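PDB 3VTH: hydrogenase maturation factor from Thermoanaerobacter tengcongensis, which probably transfers the carbamoyl group of carbamoyl phosphate to the C-terminal cysteine of HypE, at the cost of ATP, during maturation of [NiFe]-hydrogenases. Local coordinates for residues K339-A344 with F355-R360; V363-D368 with F436-E441. All blocks are in the same frame, centred on the assembly; numbering follows the deposited sequence.

Contact 1: residues K339-A344 with F355-R360; sequences KDNEEA and FLLNNR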
ATOM      1  N   LYS A 339       7.875   7.866 -15.191  1.00 28.99           N
ATOM      2  CA  LYS A 339       8.419   6.531 -15.463  1.00 29.76           C
ATOM      3  C   LYS A 339       9.361   6.449 -16.670  1.00 30.21           C
ATOM      4  O   LYS A 339      10.121   5.490 -16.792  1.00 31.20           O
ATOM      5  CB  LYS A 339       7.294   5.500 -15.608  1.00 30.15           C
ATOM      6  CG  LYS A 339       6.537   5.543 -16.926  1.00 31.50           C
ATOM      7  CD  LYS A 339       5.815   4.210 -17.130  1.00 33.08           C
ATOM      8  CE  LYS A 339       5.197   4.095 -18.505  1.00 32.87           C
ATOM      9  NZ  LYS A 339       6.268   3.863 -19.510  1.00 39.62           N
ATOM     10  N   ASP A 340       9.334   7.439 -17.550  1.00 30.53           N
ATOM     11  CA  ASP A 340      10.151   7.456 -18.768  0.50 31.58           C
ATOM     12  C   ASP A 340      11.273   8.497 -18.677  1.00 31.66           C
ATOM     13  O   ASP A 340      11.060   9.566 -18.087  1.00 31.47           O
ATOM     14  CB  ASP A 340       9.262   7.799 -19.966  0.50 32.59           C
ATOM     15  CG  ASP A 340       8.214   6.738 -20.246  0.50 34.08           C
ATOM     16  OD1 ASP A 340       8.393   5.579 -19.807  0.50 33.18           O
ATOM     17  OD2 ASP A 340       7.212   7.066 -20.922  0.50 36.28           O
ATOM     18  N   ASN A 341      12.426   8.212 -19.282  1.00 31.20           N
ATOM     19  CA  ASN A 341      13.536   9.169 -19.307  1.00 30.93           C
ATOM     20  C   ASN A 341      13.109  10.547 -19.819  1.00 32.03           C
ATOM     21  O   ASN A 341      13.355  11.579 -19.155  1.00 31.19           O
ATOM     22  CB  ASN A 341      14.709   8.618 -20.127  1.00 30.98           C
ATOM     23  CG  ASN A 341      15.333   7.372 -19.504  1.00 29.78           C
ATOM     24  OD1 ASN A 341      15.428   7.253 -18.287  1.00 30.07           O
ATOM     25  ND2 ASN A 341      15.769   6.444 -20.343  1.00 30.64           N
ATOM     26  N   GLU A 342      12.456  10.573 -20.983  1.00 32.95           N
ATOM     27  CA  GLU A 342      12.055  11.840 -21.602  1.00 35.30           C
ATOM     28  C   GLU A 342      11.113  12.643 -20.707  1.00 35.04           C
ATOM     29  O   GLU A 342      11.251  13.856 -20.594  1.00 35.35           O
ATOM     30  CB  GLU A 342      11.377  11.610 -22.945  1.00 36.52           C
ATOM     31  CG  GLU A 342      12.322  11.282 -24.056  1.00 40.52           C
ATOM     32  CD  GLU A 342      11.626  10.600 -25.224  1.00 44.64           C
ATOM     33  OE1 GLU A 342      11.303   9.400 -25.104  1.00 45.80           O
ATOM     34  OE2 GLU A 342      11.420  11.261 -26.262  1.00 47.83           O
ATOM     35  N   GLU A 343      10.157  11.936 -20.102  1.00 34.68           N
ATOM     36  CA  GLU A 343       9.162  12.495 -19.193  1.00 35.19           C
ATOM     37  C   GLU A 343       9.853  13.145 -17.995  1.00 34.64           C
ATOM     38  O   GLU A 343       9.548  14.294 -17.635  1.00 35.13           O
ATOM     39  CB  GLU A 343       8.212  11.366 -18.740  1.00 35.14           C
ATOM     40  CG  GLU A 343       7.168  11.739 -17.704  1.00 37.00           C
ATOM     41  CD  GLU A 343       6.311  10.547 -17.227  1.00 40.20           C
ATOM     42  OE1 GLU A 343       6.725   9.354 -17.346  1.00 36.09           O
ATOM     43  OE2 GLU A 343       5.212  10.830 -16.701  1.00 41.52           O
ATOM     44  N   ALA A 344      10.801  12.418 -17.405  1.00 33.32           N
ATOM     45  CA  ALA A 344      11.525  12.899 -16.228  1.00 32.83           C
ATOM     46  C   ALA A 344      12.341  14.166 -16.519  1.00 33.49           C
ATOM     47  O   ALA A 344      12.277  15.142 -15.775  1.00 33.19           O
ATOM     48  CB  ALA A 344      12.415  11.800 -15.662  1.00 31.65           C
ATOM     49  N   PHE A 355      20.586  13.846 -13.319  1.00 32.85           N
ATOM     50  CA  PHE A 355      19.739  12.676 -13.526  1.00 32.06           C
ATOM     51  C   PHE A 355      20.569  11.411 -13.665  1.00 31.51           C
ATOM     52  O   PHE A 355      21.612  11.421 -14.327  1.00 31.77           O
ATOM     53  CB  PHE A 355      18.908  12.839 -14.809  1.00 32.25           C
ATOM     54  CG  PHE A 355      17.904  13.955 -14.752  1.00 32.79           C
ATOM     55  CD1 PHE A 355      16.548  13.675 -14.582  1.00 32.50           C
ATOM     56  CD2 PHE A 355      18.312  15.290 -14.906  1.00 34.22           C
ATOM     57  CE1 PHE A 355      15.598  14.721 -14.533  1.00 33.30           C
ATOM     58  CE2 PHE A 355      17.388  16.326 -14.867  1.00 32.74           C
ATOM     59  CZ  PHE A 355      16.033  16.047 -14.678  1.00 33.69           C
ATOM     60  N   LEU A 356      20.090  10.329 -13.044  1.00 30.11           N
ATOM     61  CA  LEU A 356      20.627   9.004 -13.306  1.00 29.49           C
ATOM     62  C   LEU A 356      19.566   8.197 -14.046  1.00 28.84           C
ATOM     63  O   LEU A 356      18.630   7.643 -13.438  1.00 27.94           O
ATOM     64  CB  LEU A 356      21.068   8.280 -12.023  1.00 29.36           C
ATOM     65  CG  LEU A 356      21.805   6.950 -12.254  1.00 28.46           C
ATOM     66  CD1 LEU A 356      23.192   7.173 -12.869  1.00 28.90           C
ATOM     67  CD2 LEU A 356      21.911   6.125 -10.962  1.00 29.29           C
ATOM     68  N   LEU A 357      19.729   8.158 -15.364  1.00 28.63           N
ATOM     69  CA  LEU A 357      18.832   7.457 -16.273  1.00 28.57           C
ATOM     70  C   LEU A 357      19.276   6.001 -16.476  1.00 27.95           C
ATOM     71  O   LEU A 357      20.369   5.623 -16.068  1.00 27.72           O
ATOM     72  CB  LEU A 357      18.905   8.165 -17.626  1.00 29.52           C
ATOM     73  CG  LEU A 357      18.017   9.338 -18.055  1.00 32.00           C
ATOM     74  CD1 LEU A 357      17.405  10.175 -16.920  1.00 28.49           C
ATOM     75  CD2 LEU A 357      18.742  10.199 -19.057  1.00 31.57           C
ATOM     76  N   ASN A 358      18.417   5.189 -17.106  1.00 27.12           N
ATOM     77  CA  ASN A 358      18.852   3.919 -17.675  1.00 26.65           C
ATOM     78  C   ASN A 358      17.971   3.550 -18.866  1.00 27.40           C
ATOM     79  O   ASN A 358      16.909   4.151 -19.067  1.00 27.82           O
ATOM     80  CB  ASN A 358      18.898   2.801 -16.611  1.00 25.87           C
ATOM     81  CG  ASN A 358      17.527   2.340 -16.170  1.00 25.54           C
ATOM     82  OD1 ASN A 358      16.725   1.838 -16.979  1.00 25.78           O
ATOM     83  ND2 ASN A 358      17.257   2.464 -14.870  1.00 25.15           N
ATOM     84  N   ASN A 359      18.400   2.572 -19.661  1.00 27.35           N
ATOM     85  CA  ASN A 359      17.656   2.242 -20.866  1.00 28.30           C
ATOM     86  C   ASN A 359      16.813   0.976 -20.746  1.00 28.23           C
ATOM     87  O   ASN A 359      16.483   0.382 -21.751  1.00 29.89           O
ATOM     88  CB  ASN A 359      18.601   2.176 -22.087  1.00 28.97           C
ATOM     89  CG  ASN A 359      19.692   1.129 -21.921  1.00 28.86           C
ATOM     90  OD1 ASN A 359      19.890   0.577 -20.830  1.00 28.71           O
ATOM     91  ND2 ASN A 359      20.386   0.832 -23.000  1.00 27.31           N
ATOM     92  N   ARG A 360      16.456   0.561 -19.527  1.00 28.01           N
ATOM     93  CA  ARG A 360      15.484  -0.532 -19.365  1.00 28.69           C
ATOM     94  C   ARG A 360      14.095   0.081 -19.196  1.00 28.76           C
ATOM     95  O   ARG A 360      13.822   0.739 -18.183  1.00 28.63           O
ATOM     96  CB  ARG A 360      15.824  -1.446 -18.164  1.00 27.72           C
ATOM     97  CG  ARG A 360      14.863  -2.662 -18.003  1.00 29.46           C
ATOM     98  CD  ARG A 360      15.230  -3.587 -16.821  1.00 29.51           C
ATOM     99  NE  ARG A 360      15.298  -2.856 -15.548  1.00 30.98           N
ATOM    100  CZ  ARG A 360      15.990  -3.260 -14.483  1.00 30.96           C
ATOM    101  NH1 ARG A 360      16.666  -4.396 -14.519  1.00 32.65           N
ATOM    102  NH2 ARG A 360      16.004  -2.531 -13.371  1.00 30.87           N
TER
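The backbone oxygen of N358 is gripped twice: by the side-chain amide of N341, whose ND2 lies 2.9 Å from N358 O, and by the ammonium group of K221. The hydrogen bond from ND2 is nearly straight (171° at the hydrogen), and the oxygen sits in the plane of the N341 amide, whereas the donor approaches from above the carbonyl plane. N341 reaches this point because its CG stands anti to its own carbonyl carbon (chi1 -65°), which directs the amide from the first turn of helix 341-347 onto strand 354-358. On the way, its other branch runs obliquely over L357, with OD1 of N341 3.3 Å from CG of L357. Were a leucine in its place, the amide N-H would be gone, and N358 O would probably lose one of its two grips while the helix start gave up its polar hold on the strand. Further along, the helix offers F355 an apolar methyl and a backbone oxygen: F355 CE1 lies 3.6 Å from A344 O and 4.5 Å from A344 CB. E343 OE1 accepts two backbone N-H groups, that of K339 (2.9 Å) from above the carboxylate plane and that of D340 near the plane on the anti side, tying the helix's first turn to the residues just before it. At the end of the strand, N358 OD1 accepts from the backbone N of R360 on a lone pair, 2.9 Å away, closing an Asx turn. F226, from strand 226-229, touches N341, A344 and L357 together. Helix 341-347 thus covers the mixed sheet as the connection of a beta-alpha-beta crossover between the parallel strands 325-329 and 354-358 in the YrdC-like domain.

Contact 2: residues V363-D368 with F436-E441; sequences VNRIDD and FNYYIE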
ATOM      1  N   VAL A 363       7.549  -0.591 -17.764  1.00 27.02           N
ATOM      2  CA  VAL A 363       6.253  -0.805 -18.381  1.00 26.90           C
ATOM      3  C   VAL A 363       5.128  -0.323 -17.473  1.00 26.32           C
ATOM      4  O   VAL A 363       4.207   0.358 -17.922  1.00 25.75           O
ATOM      5  CB  VAL A 363       6.033  -2.311 -18.742  1.00 27.27           C
ATOM      6  CG1 VAL A 363       4.666  -2.506 -19.376  1.00 27.35           C
ATOM      7  CG2 VAL A 363       7.175  -2.786 -19.704  1.00 27.65           C
ATOM      8  N   ASN A 364       5.215  -0.697 -16.201  1.00 24.91           N
ATOM      9  CA  ASN A 364       4.187  -0.382 -15.232  1.00 25.01           C
ATOM     10  C   ASN A 364       4.805   0.390 -14.080  1.00 23.60           C
ATOM     11  O   ASN A 364       5.523  -0.180 -13.260  1.00 23.55           O
ATOM     12  CB  ASN A 364       3.529  -1.684 -14.725  1.00 24.36           C
ATOM     13  CG  ASN A 364       2.994  -2.553 -15.872  1.00 27.27           C
ATOM     14  OD1 ASN A 364       3.451  -3.688 -16.081  1.00 30.18           O
ATOM     15  ND2 ASN A 364       2.055  -2.009 -16.640  1.00 23.53           N
ATOM     16  N   ARG A 365       4.541   1.689 -14.006  1.00 24.02           N
ATOM     17  CA  ARG A 365       5.134   2.478 -12.919  1.00 23.45           C
ATOM     18  C   ARG A 365       4.455   2.073 -11.613  1.00 23.13           C
ATOM     19  O   ARG A 365       3.311   1.588 -11.630  1.00 22.05           O
ATOM     20  CB  ARG A 365       4.968   3.979 -13.188  1.00 24.41           C
ATOM     21  CG  ARG A 365       3.641   4.557 -12.689  1.00 25.36           C
ATOM     22  CD  ARG A 365       3.451   5.919 -13.267  1.00 28.89           C
ATOM     23  NE  ARG A 365       3.038   5.864 -14.667  1.00 30.74           N
ATOM     24  CZ  ARG A 365       3.174   6.874 -15.514  1.00 35.70           C
ATOM     25  NH1 ARG A 365       3.736   8.015 -15.108  1.00 36.96           N
ATOM     26  NH2 ARG A 365       2.779   6.739 -16.771  1.00 36.48           N
ATOM     27  N   ILE A 366       5.155   2.247 -10.484  1.00 22.94           N
ATOM     28  CA  ILE A 366       4.620   1.854  -9.183  1.00 22.44           C
ATOM     29  C   ILE A 366       5.387   2.552  -8.061  1.00 22.53           C
ATOM     30  O   ILE A 366       6.607   2.547  -8.042  1.00 23.00           O
ATOM     31  CB  ILE A 366       4.618   0.285  -9.004  1.00 21.54           C
ATOM     32  CG1 ILE A 366       3.995  -0.140  -7.672  1.00 20.34           C
ATOM     33  CG2 ILE A 366       6.038  -0.309  -9.172  1.00 22.40           C
ATOM     34  CD1 ILE A 366       3.519  -1.650  -7.644  1.00 18.67           C
ATOM     35  N   ASP A 367       4.664   3.183  -7.142  1.00 22.28           N
ATOM     36  CA  ASP A 367       5.305   3.881  -6.027  1.00 23.05           C
ATOM     37  C   ASP A 367       5.894   2.940  -4.984  1.00 22.24           C
ATOM     38  O   ASP A 367       5.537   1.768  -4.930  1.00 22.57           O
ATOM     39  CB  ASP A 367       4.279   4.802  -5.356  1.00 23.21           C
ATOM     40  CG  ASP A 367       4.068   6.078  -6.138  1.00 25.41           C
ATOM     41  OD1 ASP A 367       5.017   6.886  -6.226  1.00 25.78           O
ATOM     42  OD2 ASP A 367       2.964   6.258  -6.690  1.00 29.49           O
ATOM     43  N   ASP A 368       6.762   3.466  -4.130  1.00 21.66           N
ATOM     44  CA  ASP A 368       7.200   2.722  -2.951  1.00 21.82           C
ATOM     45  C   ASP A 368       6.014   2.442  -2.032  1.00 20.82           C
ATOM     46  O   ASP A 368       5.102   3.269  -1.917  1.00 21.11           O
ATOM     47  CB  ASP A 368       8.254   3.520  -2.167  1.00 21.62           C
ATOM     48  CG  ASP A 368       9.507   3.796  -2.977  1.00 25.18           C
ATOM     49  OD1 ASP A 368       9.788   3.044  -3.951  1.00 27.11           O
ATOM     50  OD2 ASP A 368      10.200   4.794  -2.645  1.00 27.45           O
ATOM     51  N   PHE A 436      -6.260  11.216 -13.108  1.00 35.11           N
ATOM     52  CA  PHE A 436      -7.356  10.480 -13.720  1.00 36.51           C
ATOM     53  C   PHE A 436      -6.934   9.727 -14.975  1.00 37.48           C
ATOM     54  O   PHE A 436      -7.305   8.564 -15.149  1.00 37.04           O
ATOM     55  CB  PHE A 436      -8.542  11.401 -14.027  1.00 37.52           C
ATOM     56  CG  PHE A 436      -9.783  10.663 -14.454  1.00 39.45           C
ATOM     57  CD1 PHE A 436     -10.205  10.698 -15.777  1.00 43.19           C
ATOM     58  CD2 PHE A 436     -10.519   9.919 -13.526  1.00 39.72           C
ATOM     59  CE1 PHE A 436     -11.360  10.007 -16.179  1.00 45.45           C
ATOM     60  CE2 PHE A 436     -11.667   9.222 -13.916  1.00 40.75           C
ATOM     61  CZ  PHE A 436     -12.092   9.273 -15.235  1.00 43.20           C
ATOM     62  N   ASN A 437      -6.158  10.380 -15.845  1.00 39.13           N
ATOM     63  CA  ASN A 437      -5.658   9.719 -17.064  1.00 40.37           C
ATOM     64  C   ASN A 437      -4.846   8.468 -16.741  1.00 38.89           C
ATOM     65  O   ASN A 437      -4.986   7.437 -17.401  1.00 39.00           O
ATOM     66  CB  ASN A 437      -4.813  10.669 -17.923  1.00 42.36           C
ATOM     67  CG  ASN A 437      -5.632  11.751 -18.585  1.00 45.70           C
ATOM     68  OD1 ASN A 437      -5.080  12.734 -19.086  1.00 50.46           O
ATOM     69  ND2 ASN A 437      -6.955  11.586 -18.601  1.00 47.69           N
ATOM     70  N   TYR A 438      -4.004   8.584 -15.721  1.00 37.58           N
ATOM     71  CA  TYR A 438      -3.182   7.496 -15.215  1.00 36.49           C
ATOM     72  C   TYR A 438      -4.020   6.359 -14.605  1.00 35.36           C
ATOM     73  O   TYR A 438      -3.801   5.179 -14.915  1.00 35.04           O
ATOM     74  CB  TYR A 438      -2.202   8.063 -14.204  1.00 36.08           C
ATOM     75  CG  TYR A 438      -1.398   7.062 -13.411  1.00 36.12           C
ATOM     76  CD1 TYR A 438      -1.311   7.177 -12.026  1.00 35.30           C
ATOM     77  CD2 TYR A 438      -0.701   6.012 -14.033  1.00 35.99           C
ATOM     78  CE1 TYR A 438      -0.558   6.280 -11.267  1.00 36.02           C
ATOM     79  CE2 TYR A 438       0.041   5.085 -13.267  1.00 34.29           C
ATOM     80  CZ  TYR A 438       0.116   5.235 -11.898  1.00 35.26           C
ATOM     81  OH  TYR A 438       0.855   4.367 -11.116  1.00 35.50           O
ATOM     82  N   TYR A 439      -4.975   6.721 -13.755  1.00 33.10           N
ATOM     83  CA  TYR A 439      -5.983   5.780 -13.275  1.00 32.31           C
ATOM     84  C   TYR A 439      -6.625   5.002 -14.427  1.00 33.82           C
ATOM     85  O   TYR A 439      -6.654   3.783 -14.403  1.00 32.86           O
ATOM     86  CB  TYR A 439      -7.034   6.571 -12.510  1.00 31.13           C
ATOM     87  CG  TYR A 439      -8.264   5.853 -12.037  1.00 28.39           C
ATOM     88  CD1 TYR A 439      -9.466   6.005 -12.715  1.00 30.83           C
ATOM     89  CD2 TYR A 439      -8.255   5.103 -10.864  1.00 24.45           C
ATOM     90  CE1 TYR A 439     -10.640   5.409 -12.251  1.00 29.80           C
ATOM     91  CE2 TYR A 439      -9.425   4.492 -10.387  1.00 26.77           C
ATOM     92  CZ  TYR A 439     -10.619   4.650 -11.103  1.00 28.13           C
ATOM     93  OH  TYR A 439     -11.802   4.070 -10.671  1.00 26.62           O
ATOM     94  N   ILE A 440      -7.118   5.717 -15.434  1.00 36.15           N
ATOM     95  CA  ILE A 440      -7.812   5.099 -16.578  1.00 38.88           C
ATOM     96  C   ILE A 440      -6.945   4.093 -17.306  1.00 39.29           C
ATOM     97  O   ILE A 440      -7.407   3.000 -17.629  1.00 40.19           O
ATOM     98  CB  ILE A 440      -8.343   6.157 -17.593  1.00 40.28           C
ATOM     99  CG1 ILE A 440      -9.520   6.912 -16.994  1.00 41.21           C
ATOM    100  CG2 ILE A 440      -8.762   5.498 -18.916  1.00 43.14           C
ATOM    101  CD1 ILE A 440     -10.458   6.044 -16.208  1.00 40.16           C
ATOM    102  N   GLU A 441      -5.687   4.462 -17.538  1.00 40.19           N
ATOM    103  CA  GLU A 441      -4.725   3.613 -18.231  1.00 41.18           C
ATOM    104  C   GLU A 441      -4.345   2.372 -17.413  1.00 39.09           C
ATOM    105  O   GLU A 441      -4.098   1.303 -17.977  1.00 39.51           O
ATOM    106  CB  GLU A 441      -3.456   4.403 -18.606  1.00 42.70           C
ATOM    107  CG  GLU A 441      -2.296   4.339 -17.553  1.00 46.15           C
ATOM    108  CD  GLU A 441      -0.897   4.547 -18.153  1.00 52.81           C
ATOM    109  OE1 GLU A 441      -0.772   4.627 -19.402  1.00 56.08           O
ATOM    110  OE2 GLU A 441       0.088   4.633 -17.373  1.00 55.51           O
TER
HETATM  111  O   HOH W   1       2.470   2.959 -15.870  1.00 18.86           O
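R365 and Y438 approach with their CA atoms 10.0 Å apart, the nearest backbone pair between 363-368, which is irregular, and 436-441, a part of helix 433-449, so long side chains bridge the distance by sliding past each other in opposite directions. The phenol end of Y438 meets the root of the arginine chain, OH of Y438 lying 3.2 Å from CG of R365, while further out NE of R365 comes within 3.4 Å of CE2 of Y438. The arginine chain bends at chi3 (77°), which turns the guanidinium back along the tyrosine toward the helix. There, one guanidinium face receives CD2 of Y438, but the two planes are inclined by 56° and do not stack flat. Y438 OH itself is hydrogen-bonded to NE2 of H425. Next on the helix surface, the E441 side chain crosses that of R365 at about a right angle; the salt bridge from R365 NH2 to E441 OE2 is long and weak at 3.5 Å. A water forms a second bridge: it accepts from both N and NE of R365, the latter at 3.2 Å, and donates to E441 OE2. The same carboxylate oxygen lies in plane at the edge of the Y438 ring. R365 also gives NH1 to the backbone oxygen of I337. The contact is an interdomain seam between the YrdC-like and Kae1-like parts of HypF. Its loop carries D367, a magnesium ligand in a structure of this protein, and the Y438 side chain lies about 10 Å from the bound ATP analogue.

Overall arrangement
Followed from the N terminus, the chain closes contact 1 first, with ten residues between its segments, on helix 341-347 and strand 354-358 inside the YrdC-like domain. Contact 2 opens directly afterwards at 363-368 and closes much later, after 67 intervening residues, on helix 433-449 of the Kae1-like domain. The two are therefore in series, neither nested nor crossed, yet their centres are only 16 Å apart. They meet through R365, which forms a long, weak ion pair with E343 and packs its CB against that of K339. Contact 1 thus builds a domain from within, and contact 2 joins it to its neighbour.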